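PDB 6ZM3: ubiquitin-conjugating enzyme-like protein from Leishmania mexicana, which probably serves as a ubiquitin E2 variant, a non-catalytic partner that pairs with an active ubiquitin-conjugating enzyme to direct the building of ubiquitin chains. Local coordinates for residues B[106-109]-B[110-113]; B[10-13]-B[14-18]; B[50-53]-B[54-57]; B[95-98]-B[99-102]. All coordinates share one frame; numbering follows the deposited sequence.

Interaction 1 (B[106-109]-B[110-113]); sequences HWDR and RTTM
Asp108 and Arg110 carry the charged part of this local contact. The guanidinium of Arg110 folds back over the turn, its chain bent at chi3 (-68°), and lines up NE and NH2 with the two oxygens of the carboxylate. NH2 forms a salt bridge of 2.9 Å with Asp108 OD2, while NE donates to the syn lone pair of Asp108 OD1 at 3.2 Å. The two planes are turned 47° apart, yet OD1 still lies in the guanidinium plane. That same OD1 takes a second bond: the backbone N of Arg110 reaches Asp108 OD1 from above the carboxylate plane at 3.0 Å and almost straight (171°). Three nitrogens of one arginine therefore hold one carboxylate, which should limit its rotation.

Van der Waals packing comes from the indole of Trp107, with CZ3 3.9 Å from Thr111 CB and CH2 against the carbonyl oxygen of Thr111; its NE1 is bound outside, by Pro73 O. The placement of Thr111 OG1 is doubtful, because it sits too near Asp108 O.

Among the backbone bonds, a water accepts from Asp108 N, and Thr111 N donates to Asp108 O, an oxygen less surely placed. An Asx turn, from Asp108 OD1 to Arg110 N, is thus combined with a type I beta turn from Asp108 to Thr111, just ahead of Thr112, the N-cap of helix 113-125.

Interaction 2 (B[10-13]-B[14-18]); sequences NFRL and LEELE
Phe11 lies alongside Leu14 one turn further on, both side chains pointing the same way; CD1 of the ring meets CD1 of the leucine obliquely at 3.8 Å. Together they make a small apolar patch on the outer side of the helix. On another side Arg12 turns to Glu16. Its CG stands anti to the backbone N (chi1 170°) and a bend at chi2 (56°) then swings the chain along the helix, until NE donates to Glu16 OE2 at 2.9 Å in an i to i+4 salt bridge. The oxygen lies near the guanidinium plane, but NE stands above the carboxylate plane, and the two flat groups are turned 47° apart. OE2 also bonds to Tyr72 OH, so two partners share this one oxygen. Glu15, with its OE1 4.9 Å from Arg12 NE, may add to the negative field around the arginine without touching its charge.

Beneath the side chains runs ordinary alpha-helical bonding, for example Leu17 N to Leu13 O at 2.7 Å. Helix 9-22 rests its Leu13 and Leu17 on Trp45 of strand 44-50, while Arg12 NH1 bonds to Arg109 O and Glu16 OE1 receives the N-H of Met113, where helix 113-125 begins.

Interaction 3 (B[50-53]-B[54-57]); sequences VGPP and STTF
Ser54 takes the chain round the corner after Pro53 with a positive phi, and its backbone N is held by Glu58 OE2. Thr55 comes next and points back into the turn. Its OG1, set between the backbone N and the carbonyl carbon (chi1 73°), donates to Pro52 O at 2.6 Å, a short bond that reaches the carbonyl 22° out of its plane. The methyl CG2 lies 3.9 Å from Pro52 CG and 3.3 Å from Pro53 O, the side chains of Thr55 and Pro52 crossing at about a right angle. OG1 also accepts a weak bond from Phe57 N at 3.2 Å, an ST turn, so this buried hydroxyl is both donor and acceptor. The whole turn belongs to the proline-rich link between strands 44-50 and 61-67 of the antiparallel sheet in the ubiquitin-conjugating enzyme fold. Thr56 faces outward from the turn, with OG1 bonded to Leu132 O. Phe57 closes back on the start of the link: its O receives a nearly straight CA-H...O contact from Gly51 CA at 3.3 Å (163°), and its CB lies 4.3 Å from Pro52 CD. Beyond CB, the ring leads away to pack on Met124 of helix 113-125 and on Leu87 and Gln134 from loops.

Interaction 4 (B[95-98]-B[99-102]); sequences TVNR and EKFH
Two flat groups carry this turn, the ring of Phe101 and the carboxamide of Asn97. Val96 reaches the ring obliquely, its CG1 lying 3.6 Å from Phe101 CD2 and also close to Phe101 CB; further out, the same ring packs edge-to-face with that of Phe104. The valine methyl is brought there by standing anti to its own backbone N (chi1 174°). Phe101 occupies the N-cap position of helix 102-105, with its ring turned to the buried side. The Asn97 carboxamide is crossed at a slant by the aliphatic chain of Lys100, with Lys100 CD 3.6 Å from Asn97 CG, while the lysine's charged end leads away.

At the polar end of that amide, OD1 accepts from Glu99 N at 2.8 Å, the donor tilted 25° from the carbonyl plane. This is an Asx turn. Lys100 N adds a weak bond to Asn97 OD1 at 3.0 Å, bent to 127°, and another weak one to Asn97 O. The backbone carbonyl does its main work one residue later, accepting from Phe101 N at 3.0 Å in a bond nearly along the C=O axis.

Asn97 ND2 is taken by Asp91 OD1, which should fix the rotation of the amide and so turn OD1 to the backbone N-H groups. One residue thereby receives three successive N-H groups, Lys100 N only weakly, its two carbonyls folding the chain tightly at the turn.

In the fold
From the N terminus, interaction 2 comes first, within helix 9-22. Interaction 3 follows in the link between strands 44-50 and 61-67, on the opposite side of the chain's centre and about 30 Å away between centres. Interaction 4 turns the chain into the short helix 102-105, and interaction 1 takes it out and on to helix 113-125; residues 103-105 part these two, which do not otherwise touch. Interactions 1, 3 and 4 each close a local turn and interaction 2 stays within one helix, so none nests in or crosses another. Only interactions 1 and 2 meet, where the N-terminal helix joins the loop before helix 113-125. That helix also receives side chains from interactions 3 and 4.

Interaction 1 (B[106-109]-B[110-113])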
loop_
_atom_site.group_PDB
_atom_site.type_symbol
_atom_site.label_atom_id
_atom_site.label_comp_id
_atom_site.label_asym_id
_atom_site.label_seq_id
_atom_site.Cartn_x
_atom_site.Cartn_y
_atom_site.Cartn_z
ATOM N N HIS B 106 -0.568 26.655 16.468
ATOM C CA HIS B 106 0.477 27.659 16.639
ATOM C C HIS B 106 1.533 27.495 15.541
ATOM O O HIS B 106 2.644 27.037 15.821
ATOM C CB HIS B 106 1.060 27.541 18.053
ATOM C CG HIS B 106 0.048 27.765 19.135
ATOM N ND1 HIS B 106 -0.676 28.953 19.247
ATOM C CD2 HIS B 106 -0.325 26.994 20.178
ATOM C CE1 HIS B 106 -1.463 28.889 20.303
ATOM N NE2 HIS B 106 -1.259 27.690 20.893
ATOM N N TRP B 107 1.167 27.877 14.308
ATOM C CA TRP B 107 1.948 27.547 13.110
ATOM C C TRP B 107 3.202 28.421 13.074
ATOM O O TRP B 107 3.093 29.643 13.101
ATOM C CB TRP B 107 1.104 27.732 11.835
ATOM C CG TRP B 107 1.871 27.572 10.551
ATOM C CD1 TRP B 107 2.096 28.513 9.586
ATOM C CD2 TRP B 107 2.519 26.371 10.092
ATOM N NE1 TRP B 107 2.846 27.979 8.563
ATOM C CE2 TRP B 107 3.139 26.677 8.859
ATOM C CE3 TRP B 107 2.665 25.083 10.625
ATOM C CZ2 TRP B 107 3.843 25.721 8.127
ATOM C CZ3 TRP B 107 3.383 24.143 9.911
ATOM C CH2 TRP B 107 3.983 24.472 8.692
ATOM N N ASP B 108 4.368 27.769 13.020
ATOM C CA ASP B 108 5.662 28.374 12.754
ATOM C C ASP B 108 6.112 27.978 11.338
ATOM O O ASP B 108 6.365 26.803 11.106
ATOM C CB ASP B 108 6.641 27.848 13.802
ATOM C CG ASP B 108 8.060 28.386 13.693
ATOM O OD1 ASP B 108 8.376 29.025 12.666
ATOM O OD2 ASP B 108 8.842 28.145 14.639
ATOM N N ARG B 109 6.178 28.950 10.406
ATOM C CA ARG B 109 6.833 28.885 9.103
ATOM C C ARG B 109 7.901 27.795 9.013
ATOM O O ARG B 109 7.982 27.090 8.007
ATOM C CB ARG B 109 7.606 30.188 8.855
ATOM C CG ARG B 109 6.936 31.163 7.900
ATOM C CD ARG B 109 8.004 32.042 7.271
ATOM N NE ARG B 109 8.775 31.374 6.214
ATOM C CZ ARG B 109 8.583 31.548 4.907
ATOM N NH1 ARG B 109 7.650 32.374 4.469
ATOM N NH2 ARG B 109 9.334 30.888 4.034
ATOM N N ARG B 110 8.746 27.688 10.043
ATOM C CA ARG B 110 9.972 26.903 9.991
ATOM C C ARG B 110 9.690 25.396 9.963
ATOM O O ARG B 110 10.590 24.586 9.713
ATOM C CB ARG B 110 10.921 27.324 11.120
ATOM C CG ARG B 110 11.645 28.638 10.853
ATOM C CD ARG B 110 12.391 29.087 12.103
ATOM N NE ARG B 110 11.494 29.472 13.198
ATOM C CZ ARG B 110 11.860 29.742 14.452
ATOM N NH1 ARG B 110 13.129 29.687 14.825
ATOM N NH2 ARG B 110 10.945 30.066 15.344
ATOM N N THR B 111 8.440 25.030 10.282
ATOM C CA THR B 111 8.078 23.642 10.480
ATOM C C THR B 111 7.991 22.996 9.087
ATOM O O THR B 111 7.316 23.511 8.195
ATOM C CB THR B 111 6.888 23.548 11.467
ATOM O OG1 THR B 111 6.311 24.839 11.670
ATOM C CG2 THR B 111 7.302 23.213 12.879
ATOM N N THR B 112 8.720 21.894 8.908
ATOM C CA THR B 112 8.768 21.220 7.608
ATOM C C THR B 112 7.742 20.091 7.557
ATOM O O THR B 112 7.273 19.638 8.609
ATOM C CB THR B 112 10.156 20.637 7.362
ATOM O OG1 THR B 112 10.372 19.662 8.371
ATOM C CG2 THR B 112 11.243 21.689 7.479
ATOM N N MET B 113 7.437 19.603 6.342
ATOM C CA MET B 113 6.527 18.465 6.214
ATOM C C MET B 113 7.030 17.259 7.002
ATOM O O MET B 113 6.236 16.565 7.636
ATOM C CB MET B 113 6.288 18.079 4.754
ATOM C CG MET B 113 5.510 19.109 3.999
ATOM S SD MET B 113 5.319 18.629 2.279
ATOM C CE MET B 113 6.747 19.428 1.551
HETATM O O HOH W 1 4.340 25.017 13.737
#

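Interaction 2 (B[10-13]-B[14-18])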
loop_
_atom_site.group_PDB
_atom_site.type_symbol
_atom_site.label_atom_id
_atom_site.label_comp_id
_atom_site.label_asym_id
_atom_site.label_seq_id
_atom_site.Cartn_x
_atom_site.Cartn_y
_atom_site.Cartn_z
ATOM N N ASN B 10 8.554 28.220 -3.771
ATOM C CA ASN B 10 9.180 27.263 -4.665
ATOM C C ASN B 10 10.555 26.895 -4.100
ATOM O O ASN B 10 10.956 25.752 -4.180
ATOM C CB ASN B 10 9.257 27.768 -6.108
ATOM C CG ASN B 10 7.914 27.960 -6.778
ATOM O OD1 ASN B 10 6.900 27.483 -6.281
ATOM N ND2 ASN B 10 7.901 28.645 -7.910
ATOM N N PHE B 11 11.288 27.872 -3.552
ATOM C CA PHE B 11 12.614 27.582 -3.018
ATOM C C PHE B 11 12.565 26.887 -1.664
ATOM O O PHE B 11 13.428 26.082 -1.365
ATOM C CB PHE B 11 13.482 28.843 -2.951
ATOM C CG PHE B 11 13.978 29.270 -4.313
ATOM C CD1 PHE B 11 14.969 28.544 -4.967
ATOM C CD2 PHE B 11 13.393 30.338 -4.975
ATOM C CE1 PHE B 11 15.412 28.920 -6.230
ATOM C CE2 PHE B 11 13.857 30.733 -6.229
ATOM C CZ PHE B 11 14.861 30.025 -6.861
ATOM N N ARG B 12 11.549 27.177 -0.847
ATOM C CA ARG B 12 11.299 26.371 0.345
ATOM C C ARG B 12 11.081 24.898 -0.020
ATOM O O ARG B 12 11.652 24.014 0.605
ATOM C CB ARG B 12 10.150 26.976 1.164
ATOM C CG ARG B 12 9.669 26.079 2.298
ATOM C CD ARG B 12 10.753 25.653 3.275
ATOM N NE ARG B 12 9.967 24.922 4.247
ATOM C CZ ARG B 12 9.439 25.453 5.345
ATOM N NH1 ARG B 12 9.702 26.713 5.657
ATOM N NH2 ARG B 12 8.694 24.694 6.137
ATOM N N LEU B 13 10.261 24.647 -1.045
ATOM C CA LEU B 13 9.948 23.265 -1.396
ATOM C C LEU B 13 11.152 22.576 -2.044
ATOM O O LEU B 13 11.393 21.403 -1.776
ATOM C CB LEU B 13 8.697 23.268 -2.262
ATOM C CG LEU B 13 7.402 23.484 -1.473
ATOM C CD1 LEU B 13 6.263 23.783 -2.425
ATOM C CD2 LEU B 13 7.073 22.266 -0.636
ATOM N N LEU B 14 11.954 23.331 -2.820
ATOM C CA LEU B 14 13.236 22.782 -3.278
ATOM C C LEU B 14 14.134 22.405 -2.103
ATOM O O LEU B 14 14.878 21.435 -2.184
ATOM C CB LEU B 14 13.946 23.799 -4.176
ATOM C CG LEU B 14 13.416 23.874 -5.604
ATOM C CD1 LEU B 14 13.737 25.214 -6.259
ATOM C CD2 LEU B 14 13.958 22.729 -6.461
ATOM N N GLU B 15 14.153 23.232 -1.046
ATOM C CA GLU B 15 14.941 22.906 0.139
ATOM C C GLU B 15 14.479 21.576 0.733
ATOM O O GLU B 15 15.267 20.702 1.088
ATOM C CB GLU B 15 14.847 24.024 1.195
ATOM C CG GLU B 15 15.697 23.746 2.438
ATOM C CD GLU B 15 15.862 24.961 3.334
ATOM O OE1 GLU B 15 14.840 25.508 3.769
ATOM O OE2 GLU B 15 17.009 25.386 3.557
ATOM N N GLU B 16 13.175 21.432 0.937
ATOM C CA GLU B 16 12.654 20.183 1.489
ATOM C C GLU B 16 12.885 19.011 0.528
ATOM O O GLU B 16 13.147 17.918 0.981
ATOM C CB GLU B 16 11.169 20.373 1.827
ATOM C CG GLU B 16 10.967 21.341 2.967
ATOM C CD GLU B 16 9.560 21.321 3.559
ATOM O OE1 GLU B 16 9.100 20.254 4.036
ATOM O OE2 GLU B 16 8.933 22.360 3.490
ATOM N N LEU B 17 12.750 19.232 -0.784
ATOM C CA LEU B 17 13.065 18.148 -1.714
ATOM C C LEU B 17 14.495 17.644 -1.453
ATOM O O LEU B 17 14.739 16.433 -1.360
ATOM C CB LEU B 17 12.891 18.693 -3.136
ATOM C CG LEU B 17 13.210 17.730 -4.281
ATOM C CD1 LEU B 17 12.152 16.626 -4.383
ATOM C CD2 LEU B 17 13.311 18.495 -5.614
ATOM N N GLU B 18 15.437 18.589 -1.299
ATOM C CA GLU B 18 16.845 18.223 -1.171
ATOM C C GLU B 18 17.111 17.549 0.173
ATOM O O GLU B 18 17.942 16.648 0.252
ATOM C CB GLU B 18 17.751 19.445 -1.303
ATOM C CG GLU B 18 18.042 19.798 -2.747
ATOM C CD GLU B 18 18.615 21.180 -3.009
ATOM O OE1 GLU B 18 19.532 21.599 -2.254
ATOM O OE2 GLU B 18 18.137 21.834 -3.977
#

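Interaction 3 (B[50-53]-B[54-57])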
loop_
_atom_site.group_PDB
_atom_site.type_symbol
_atom_site.label_atom_id
_atom_site.label_comp_id
_atom_site.label_asym_id
_atom_site.label_seq_id
_atom_site.Cartn_x
_atom_site.Cartn_y
_atom_site.Cartn_z
ATOM N N VAL B 50 5.191 5.266 10.271
ATOM C CA VAL B 50 5.191 3.964 10.903
ATOM C C VAL B 50 4.733 4.141 12.355
ATOM O O VAL B 50 5.376 4.838 13.156
ATOM C CB VAL B 50 6.591 3.324 10.776
ATOM C CG1 VAL B 50 6.674 1.928 11.380
ATOM C CG2 VAL B 50 7.047 3.309 9.316
ATOM N N GLY B 51 3.587 3.530 12.687
ATOM C CA GLY B 51 2.990 3.720 14.003
ATOM C C GLY B 51 3.992 3.362 15.098
ATOM O O GLY B 51 4.712 2.382 14.981
ATOM N N PRO B 52 4.135 4.187 16.163
ATOM C CA PRO B 52 5.144 3.923 17.193
ATOM C C PRO B 52 4.928 2.669 18.026
ATOM O O PRO B 52 3.789 2.267 18.233
ATOM C CB PRO B 52 5.057 5.144 18.117
ATOM C CG PRO B 52 3.685 5.737 17.845
ATOM C CD PRO B 52 3.367 5.421 16.395
ATOM N N PRO B 53 6.013 2.061 18.564
ATOM C CA PRO B 53 5.919 0.860 19.396
ATOM C C PRO B 53 5.088 1.082 20.658
ATOM O O PRO B 53 4.970 2.215 21.133
ATOM C CB PRO B 53 7.352 0.619 19.882
ATOM C CG PRO B 53 8.225 1.399 18.941
ATOM C CD PRO B 53 7.385 2.565 18.456
ATOM N N SER B 54 4.529 -0.016 21.187
ATOM C CA SER B 54 3.774 -0.008 22.436
ATOM C C SER B 54 2.621 1.004 22.406
ATOM O O SER B 54 2.403 1.782 23.335
ATOM C CB SER B 54 4.700 0.179 23.604
ATOM O OG SER B 54 5.695 -0.831 23.562
ATOM N N THR B 55 1.873 0.962 21.303
ATOM C CA THR B 55 0.697 1.769 21.046
ATOM C C THR B 55 -0.227 0.868 20.226
ATOM O O THR B 55 0.219 -0.189 19.776
ATOM C CB THR B 55 1.049 3.068 20.302
ATOM O OG1 THR B 55 1.380 2.766 18.942
ATOM C CG2 THR B 55 2.171 3.885 20.921
ATOM N N THR B 56 -1.485 1.275 20.050
ATOM C CA THR B 56 -2.423 0.531 19.214
ATOM C C THR B 56 -2.220 0.895 17.742
ATOM O O THR B 56 -2.856 0.324 16.862
ATOM C CB THR B 56 -3.867 0.906 19.554
ATOM O OG1 THR B 56 -3.869 2.330 19.649
ATOM C CG2 THR B 56 -4.337 0.269 20.846
ATOM N N PHE B 57 -1.310 1.834 17.476
ATOM C CA PHE B 57 -0.899 2.153 16.117
ATOM C C PHE B 57 0.330 1.349 15.669
ATOM O O PHE B 57 0.693 1.454 14.502
ATOM C CB PHE B 57 -0.569 3.644 15.995
ATOM C CG PHE B 57 -1.666 4.621 16.351
ATOM C CD1 PHE B 57 -1.834 5.044 17.666
ATOM C CD2 PHE B 57 -2.497 5.160 15.375
ATOM C CE1 PHE B 57 -2.844 5.933 18.008
ATOM C CE2 PHE B 57 -3.474 6.091 15.706
ATOM C CZ PHE B 57 -3.650 6.476 17.026
#

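Interaction 4 (B[95-98]-B[99-102])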
loop_
_atom_site.group_PDB
_atom_site.type_symbol
_atom_site.label_atom_id
_atom_site.label_comp_id
_atom_site.label_asym_id
_atom_site.label_seq_id
_atom_site.Cartn_x
_atom_site.Cartn_y
_atom_site.Cartn_z
ATOM N N THR B 95 -8.739 14.383 7.467
ATOM C CA THR B 95 -8.035 15.659 7.476
ATOM C C THR B 95 -7.395 15.928 8.843
ATOM O O THR B 95 -8.025 15.742 9.883
ATOM C CB THR B 95 -8.975 16.803 7.078
ATOM O OG1 THR B 95 -10.110 16.746 7.945
ATOM C CG2 THR B 95 -9.499 16.701 5.667
ATOM N N VAL B 96 -6.141 16.403 8.840
ATOM C CA VAL B 96 -5.503 16.864 10.074
ATOM C C VAL B 96 -6.063 18.250 10.358
ATOM O O VAL B 96 -5.954 19.139 9.543
ATOM C CB VAL B 96 -3.964 16.851 9.985
ATOM C CG1 VAL B 96 -3.284 17.455 11.211
ATOM C CG2 VAL B 96 -3.455 15.430 9.806
ATOM N N ASN B 97 -6.769 18.361 11.489
ATOM C CA ASN B 97 -7.513 19.538 11.927
ATOM C C ASN B 97 -6.556 20.653 12.358
ATOM O O ASN B 97 -5.715 20.435 13.220
ATOM C CB ASN B 97 -8.392 19.118 13.119
ATOM C CG ASN B 97 -9.323 20.220 13.547
ATOM O OD1 ASN B 97 -8.865 21.211 14.096
ATOM N ND2 ASN B 97 -10.607 20.056 13.284
ATOM N N ARG B 98 -6.773 21.847 11.818
ATOM C CA ARG B 98 -5.875 22.987 11.943
ATOM C C ARG B 98 -5.960 23.659 13.316
ATOM O O ARG B 98 -5.045 24.390 13.701
ATOM C CB ARG B 98 -6.109 23.945 10.777
ATOM C CG ARG B 98 -5.383 23.508 9.510
ATOM C CD ARG B 98 -5.946 24.134 8.242
ATOM N NE ARG B 98 -4.902 24.346 7.243
ATOM C CZ ARG B 98 -4.433 25.528 6.834
ATOM N NH1 ARG B 98 -4.932 26.654 7.322
ATOM N NH2 ARG B 98 -3.466 25.577 5.929
ATOM N N GLU B 99 -7.036 23.382 14.064
ATOM C CA GLU B 99 -7.198 23.960 15.392
ATOM C C GLU B 99 -6.805 22.950 16.469
ATOM O O GLU B 99 -6.571 23.323 17.615
ATOM C CB GLU B 99 -8.613 24.527 15.582
ATOM C CG GLU B 99 -9.055 25.426 14.431
ATOM C CD GLU B 99 -9.804 26.708 14.781
ATOM O OE1 GLU B 99 -10.993 26.619 15.164
ATOM O OE2 GLU B 99 -9.205 27.802 14.646
ATOM N N LYS B 100 -6.764 21.661 16.118
ATOM C CA LYS B 100 -6.511 20.619 17.107
ATOM C C LYS B 100 -5.078 20.095 17.043
ATOM O O LYS B 100 -4.611 19.514 18.023
ATOM C CB LYS B 100 -7.482 19.446 16.951
ATOM C CG LYS B 100 -8.927 19.759 17.325
ATOM C CD LYS B 100 -9.921 18.742 16.803
ATOM C CE LYS B 100 -11.305 18.960 17.376
ATOM N NZ LYS B 100 -12.110 17.715 17.325
ATOM N N PHE B 101 -4.410 20.197 15.883
ATOM C CA PHE B 101 -3.029 19.712 15.837
ATOM C C PHE B 101 -2.129 20.842 16.339
ATOM O O PHE B 101 -2.103 21.890 15.708
ATOM C CB PHE B 101 -2.644 19.285 14.411
ATOM C CG PHE B 101 -1.284 18.632 14.252
ATOM C CD1 PHE B 101 -0.749 17.821 15.242
ATOM C CD2 PHE B 101 -0.527 18.856 13.114
ATOM C CE1 PHE B 101 0.501 17.236 15.101
ATOM C CE2 PHE B 101 0.732 18.280 12.983
ATOM C CZ PHE B 101 1.235 17.461 13.964
ATOM N N HIS B 102 -1.410 20.617 17.447
ATOM C CA HIS B 102 -0.635 21.676 18.096
ATOM C C HIS B 102 0.243 22.422 17.079
ATOM O O HIS B 102 0.257 23.646 17.050
ATOM C CB HIS B 102 0.119 21.162 19.336
ATOM C CG HIS B 102 1.368 20.405 19.025
ATOM N ND1 HIS B 102 1.348 19.097 18.564
ATOM C CD2 HIS B 102 2.670 20.760 19.096
ATOM C CE1 HIS B 102 2.581 18.678 18.390
ATOM N NE2 HIS B 102 3.411 19.685 18.709
#